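Local coordinates for protein chromosome-partitioning ATPase Soj (Thermus thermophilus, PDB 1WCV) that hydrolyses ATP and binds double-stranded DNA cooperatively as ATP-dependent nucleoprotein filaments, probably serving chromosome partitioning, at residues Thr22-Lys36 with Ala232-Ala244. Numbering follows the deposited sequence.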
loop_
_atom_site.group_PDB
_atom_site.type_symbol
_atom_site.label_atom_id
_atom_site.label_comp_id
_atom_site.label_asym_id
_atom_site.label_seq_id
_atom_site.Cartn_x
_atom_site.Cartn_y
_atom_site.Cartn_z
ATOM N N THR A 22 17.794 4.791 -4.535
ATOM C CA THR A 22 17.309 3.423 -4.669
ATOM C C THR A 22 15.916 3.483 -5.289
ATOM O O THR A 22 15.542 2.622 -6.087
ATOM C CB THR A 22 17.239 2.715 -3.300
ATOM O OG1 THR A 22 18.565 2.441 -2.837
ATOM C CG2 THR A 22 16.472 1.402 -3.406
ATOM N N THR A 23 15.152 4.510 -4.935
ATOM C CA THR A 23 13.814 4.655 -5.490
ATOM C C THR A 23 13.879 5.012 -6.971
ATOM O O THR A 23 13.108 4.478 -7.767
ATOM C CB THR A 23 13.005 5.731 -4.750
ATOM O OG1 THR A 23 12.788 5.314 -3.399
ATOM C CG2 THR A 23 11.677 5.963 -5.429
ATOM N N ALA A 24 14.792 5.908 -7.338
ATOM C CA ALA A 24 14.920 6.309 -8.744
ATOM C C ALA A 24 15.284 5.098 -9.600
ATOM O O ALA A 24 14.699 4.871 -10.656
ATOM C CB ALA A 24 15.998 7.382 -8.895
ATOM N N ILE A 25 16.254 4.328 -9.125
ATOM C CA ILE A 25 16.718 3.148 -9.843
ATOM C C ILE A 25 15.643 2.085 -10.004
ATOM O O ILE A 25 15.382 1.606 -11.111
ATOM C CB ILE A 25 17.915 2.476 -9.120
ATOM C CG1 ILE A 25 19.152 3.381 -9.170
ATOM C CG2 ILE A 25 18.188 1.097 -9.728
ATOM C CD1 ILE A 25 19.566 3.780 -10.549
ATOM N N ASN A 26 15.016 1.718 -8.894
ATOM C CA ASN A 26 14.031 0.657 -8.938
ATOM C C ASN A 26 12.671 1.017 -9.474
ATOM O O ASN A 26 11.971 0.145 -9.989
ATOM C CB ASN A 26 13.934 -0.007 -7.568
ATOM C CG ASN A 26 15.211 -0.744 -7.208
ATOM O OD1 ASN A 26 15.687 -1.586 -7.976
ATOM N ND2 ASN A 26 15.776 -0.432 -6.050
ATOM N N LEU A 27 12.295 2.290 -9.379
ATOM C CA LEU A 27 11.017 2.725 -9.929
ATOM C C LEU A 27 11.189 2.596 -11.444
ATOM O O LEU A 27 10.296 2.141 -12.159
ATOM C CB LEU A 27 10.747 4.189 -9.583
ATOM C CG LEU A 27 9.342 4.650 -9.184
ATOM C CD1 LEU A 27 9.211 6.114 -9.571
ATOM C CD2 LEU A 27 8.254 3.823 -9.865
ATOM N N ALA A 28 12.360 3.000 -11.926
ATOM C CA ALA A 28 12.654 2.934 -13.346
ATOM C C ALA A 28 12.648 1.488 -13.822
ATOM O O ALA A 28 12.120 1.181 -14.885
ATOM C CB ALA A 28 14.008 3.571 -13.630
ATOM N N ALA A 29 13.228 0.602 -13.022
ATOM C CA ALA A 29 13.307 -0.811 -13.380
ATOM C C ALA A 29 11.935 -1.443 -13.523
ATOM O O ALA A 29 11.692 -2.220 -14.453
ATOM C CB ALA A 29 14.121 -1.572 -12.346
ATOM N N TYR A 30 11.029 -1.117 -12.607
ATOM C CA TYR A 30 9.700 -1.692 -12.677
ATOM C C TYR A 30 8.750 -0.992 -13.627
ATOM O O TYR A 30 7.836 -1.621 -14.152
ATOM C CB TYR A 30 9.108 -1.813 -11.275
ATOM C CG TYR A 30 9.763 -2.945 -10.518
ATOM C CD1 TYR A 30 9.466 -4.274 -10.826
ATOM C CD2 TYR A 30 10.730 -2.696 -9.554
ATOM C CE1 TYR A 30 10.125 -5.325 -10.194
ATOM C CE2 TYR A 30 11.399 -3.739 -8.913
ATOM C CZ TYR A 30 11.090 -5.054 -9.242
ATOM O OH TYR A 30 11.757 -6.080 -8.623
ATOM N N LEU A 31 8.947 0.301 -13.863
ATOM C CA LEU A 31 8.081 0.988 -14.812
ATOM C C LEU A 31 8.432 0.416 -16.194
ATOM O O LEU A 31 7.576 0.287 -17.067
ATOM C CB LEU A 31 8.320 2.502 -14.762
ATOM C CG LEU A 31 7.740 3.239 -13.543
ATOM C CD1 LEU A 31 8.194 4.695 -13.570
ATOM C CD2 LEU A 31 6.217 3.159 -13.546
ATOM N N ALA A 32 9.700 0.059 -16.379
ATOM C CA ALA A 32 10.140 -0.522 -17.650
ATOM C C ALA A 32 9.461 -1.875 -17.840
ATOM O O ALA A 32 8.984 -2.197 -18.927
ATOM C CB ALA A 32 11.640 -0.708 -17.651
ATOM N N ARG A 33 9.422 -2.666 -16.775
ATOM C CA ARG A 33 8.803 -3.983 -16.834
ATOM C C ARG A 33 7.293 -3.909 -17.030
ATOM O O ARG A 33 6.653 -4.913 -17.337
ATOM C CB ARG A 33 9.158 -4.785 -15.577
ATOM C CG ARG A 33 10.620 -5.253 -15.563
ATOM C CD ARG A 33 11.011 -5.888 -14.235
ATOM N NE ARG A 33 12.322 -6.542 -14.292
ATOM C CZ ARG A 33 13.488 -5.908 -14.394
ATOM N NH1 ARG A 33 13.534 -4.580 -14.449
ATOM N NH2 ARG A 33 14.615 -6.610 -14.444
ATOM N N LEU A 34 6.724 -2.721 -16.860
ATOM C CA LEU A 34 5.294 -2.532 -17.067
ATOM C C LEU A 34 5.054 -2.226 -18.541
ATOM O O LEU A 34 3.924 -1.985 -18.960
ATOM C CB LEU A 34 4.761 -1.381 -16.211
ATOM C CG LEU A 34 4.530 -1.685 -14.731
ATOM C CD1 LEU A 34 3.983 -0.444 -14.030
ATOM C CD2 LEU A 34 3.550 -2.842 -14.599
ATOM N N GLY A 35 6.131 -2.229 -19.321
ATOM C CA GLY A 35 6.020 -1.961 -20.743
ATOM C C GLY A 35 6.129 -0.497 -21.121
ATOM O O GLY A 35 5.605 -0.076 -22.154
ATOM N N LYS A 36 6.816 0.282 -20.293
ATOM C CA LYS A 36 6.990 1.709 -20.555
ATOM C C LYS A 36 8.403 2.002 -21.052
ATOM O O LYS A 36 9.362 1.390 -20.581
ATOM C CB LYS A 36 6.760 2.511 -19.271
ATOM C CG LYS A 36 5.426 2.284 -18.579
ATOM C CD LYS A 36 4.277 2.942 -19.315
ATOM C CE LYS A 36 3.009 2.883 -18.480
ATOM N NZ LYS A 36 1.866 3.583 -19.123
ATOM N N ALA A 232 11.900 -5.823 -3.629
ATOM C CA ALA A 232 11.524 -6.010 -5.023
ATOM C C ALA A 232 10.000 -6.005 -5.134
ATOM O O ALA A 232 9.436 -5.344 -6.010
ATOM C CB ALA A 232 12.101 -7.331 -5.555
ATOM N N HIS A 233 9.323 -6.733 -4.247
ATOM C CA HIS A 233 7.861 -6.776 -4.300
ATOM C C HIS A 233 7.276 -5.384 -4.041
ATOM O O HIS A 233 6.295 -4.986 -4.664
ATOM C CB HIS A 233 7.308 -7.769 -3.270
ATOM C CG HIS A 233 7.627 -9.203 -3.567
ATOM N ND1 HIS A 233 7.080 -9.884 -4.637
ATOM C CD2 HIS A 233 8.452 -10.080 -2.945
ATOM C CE1 HIS A 233 7.556 -11.116 -4.660
ATOM N NE2 HIS A 233 8.390 -11.261 -3.646
ATOM N N ALA A 234 7.884 -4.642 -3.121
ATOM C CA ALA A 234 7.398 -3.298 -2.818
ATOM C C ALA A 234 7.596 -2.341 -3.999
ATOM O O ALA A 234 6.689 -1.579 -4.340
ATOM C CB ALA A 234 8.089 -2.757 -1.569
ATOM N N TYR A 235 8.764 -2.373 -4.639
ATOM C CA TYR A 235 8.969 -1.482 -5.780
ATOM C C TYR A 235 8.097 -1.854 -6.974
ATOM O O TYR A 235 7.723 -0.992 -7.766
ATOM C CB TYR A 235 10.451 -1.416 -6.173
ATOM C CG TYR A 235 11.182 -0.360 -5.377
ATOM C CD1 TYR A 235 10.818 0.982 -5.476
ATOM C CD2 TYR A 235 12.199 -0.701 -4.485
ATOM C CE1 TYR A 235 11.445 1.955 -4.697
ATOM C CE2 TYR A 235 12.833 0.260 -3.707
ATOM C CZ TYR A 235 12.450 1.582 -3.813
ATOM O OH TYR A 235 13.049 2.526 -3.016
ATOM N N ARG A 236 7.762 -3.136 -7.105
ATOM C CA ARG A 236 6.892 -3.566 -8.193
ATOM C C ARG A 236 5.522 -2.930 -7.952
ATOM O O ARG A 236 4.900 -2.380 -8.862
ATOM C CB ARG A 236 6.773 -5.098 -8.198
ATOM C CG ARG A 236 5.736 -5.691 -9.169
ATOM C CD ARG A 236 6.025 -5.329 -10.616
ATOM N NE ARG A 236 4.994 -5.794 -11.548
ATOM C CZ ARG A 236 4.848 -7.054 -11.959
ATOM N NH1 ARG A 236 5.665 -8.002 -11.524
ATOM N NH2 ARG A 236 3.888 -7.362 -12.821
ATOM N N ARG A 237 5.073 -2.988 -6.701
ATOM C CA ARG A 237 3.777 -2.437 -6.330
ATOM C C ARG A 237 3.786 -0.909 -6.431
ATOM O O ARG A 237 2.804 -0.302 -6.856
ATOM C CB ARG A 237 3.422 -2.905 -4.915
ATOM C CG ARG A 237 2.008 -2.580 -4.456
ATOM C CD ARG A 237 1.678 -3.350 -3.175
ATOM N NE ARG A 237 1.711 -4.797 -3.399
ATOM C CZ ARG A 237 2.546 -5.644 -2.797
ATOM N NH1 ARG A 237 3.439 -5.210 -1.915
ATOM N NH2 ARG A 237 2.494 -6.930 -3.083
ATOM N N LEU A 238 4.904 -0.287 -6.061
ATOM C CA LEU A 238 4.999 1.164 -6.144
ATOM C C LEU A 238 4.834 1.646 -7.581
ATOM O O LEU A 238 4.173 2.650 -7.826
ATOM C CB LEU A 238 6.346 1.653 -5.613
ATOM C CG LEU A 238 6.534 3.173 -5.693
ATOM C CD1 LEU A 238 5.482 3.862 -4.831
ATOM C CD2 LEU A 238 7.927 3.542 -5.222
ATOM N N ALA A 239 5.441 0.940 -8.528
ATOM C CA ALA A 239 5.329 1.332 -9.928
ATOM C C ALA A 239 3.852 1.363 -10.315
ATOM O O ALA A 239 3.412 2.235 -11.064
ATOM C CB ALA A 239 6.104 0.357 -10.821
ATOM N N GLU A 240 3.084 0.412 -9.790
ATOM C CA GLU A 240 1.652 0.360 -10.075
ATOM C C GLU A 240 0.936 1.540 -9.412
ATOM O O GLU A 240 0.049 2.153 -10.004
ATOM C CB GLU A 240 1.050 -0.957 -9.560
ATOM C CG GLU A 240 1.511 -2.198 -10.309
ATOM C CD GLU A 240 0.930 -3.480 -9.732
ATOM O OE1 GLU A 240 1.226 -3.805 -8.563
ATOM O OE2 GLU A 240 0.170 -4.165 -10.445
ATOM N N GLU A 241 1.326 1.866 -8.183
ATOM C CA GLU A 241 0.685 2.961 -7.484
ATOM C C GLU A 241 1.054 4.283 -8.150
ATOM O O GLU A 241 0.225 5.187 -8.264
ATOM C CB GLU A 241 1.070 2.967 -5.998
ATOM C CG GLU A 241 0.066 3.753 -5.157
ATOM C CD GLU A 241 0.396 3.782 -3.685
ATOM O OE1 GLU A 241 1.314 3.046 -3.250
ATOM O OE2 GLU A 241 -0.281 4.545 -2.961
ATOM N N VAL A 242 2.300 4.393 -8.602
ATOM C CA VAL A 242 2.719 5.603 -9.287
ATOM C C VAL A 242 1.939 5.747 -10.597
ATOM O O VAL A 242 1.450 6.831 -10.910
ATOM C CB VAL A 242 4.237 5.589 -9.581
ATOM C CG1 VAL A 242 4.573 6.629 -10.668
ATOM C CG2 VAL A 242 5.015 5.910 -8.298
ATOM N N MET A 243 1.803 4.665 -11.362
ATOM C CA MET A 243 1.047 4.772 -12.614
ATOM C C MET A 243 -0.411 5.140 -12.351
ATOM O O MET A 243 -1.022 5.871 -13.125
ATOM C CB MET A 243 1.104 3.475 -13.423
ATOM C CG MET A 243 2.386 3.286 -14.213
ATOM S SD MET A 243 2.965 4.798 -15.064
ATOM C CE MET A 243 1.528 5.254 -16.104
ATOM N N ALA A 244 -0.972 4.626 -11.260
ATOM C CA ALA A 244 -2.349 4.943 -10.914
ATOM C C ALA A 244 -2.479 6.447 -10.661
ATOM O O ALA A 244 -3.442 7.076 -11.089
ATOM C CB ALA A 244 -2.768 4.164 -9.679
#
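Tyr235 and Tyr30 illustrate how two helices can exchange aromatic knobs: each ring enters a four-residue hole on the opposite helix, and the two side chains cross at about a right angle. Tyr235 sits among Thr22, Thr23, Asn26 and Leu27. Asn26 CB lies over one face of its ring, a CH-pi contact 3.7 Å from the centroid, while Thr23 OG1 comes to the ring edge, in plane, 2.8 Å from Tyr235 OH. Thr23 OG1 is also hydrogen-bonded to the carbonyl of Gly19. Methyl CG2 of Thr22 touches the same phenol oxygen.

Tyr30 fills the reciprocal hole formed by Ala232, Tyr235, Arg236 and Ala239. With its CG beside the backbone N (chi1 -74°), the ring reaches across helix 232-244, and Arg236 CB covers one face at 4.2 Å from the centroid. The Arg236 chain bends at chi2, laying CD 3.6 Å from Tyr30 CD1; the guanidinium continues beyond the ring rim, its plane 11° from that of the ring. An alanine in place of Tyr30 would probably leave the hole lined by Ala232, Tyr235, Arg236 and Ala239 unfilled and take from the aliphatic part of Arg236 the ring face it lies against.

In this ParA-family P-loop ATPase, residues 22-33 belong to helix 18-33, which follows the phosphate-binding loop, and Thr22 itself binds ATP; the C-terminal helix crosses it at -70°, with axes 8.5 Å apart.

Farther along, Ala239 CB meets Tyr30 CB at 3.7 Å, its small side chain allowing close approach, and Leu27 CD2 packs on Val242 CG2. Met243, bent at chi2 and chi3, sets CG against Leu31 CD2, while its CE meets Lys36 NZ tip to tip at 3.5 Å, beyond the Schellman turn at Gly35.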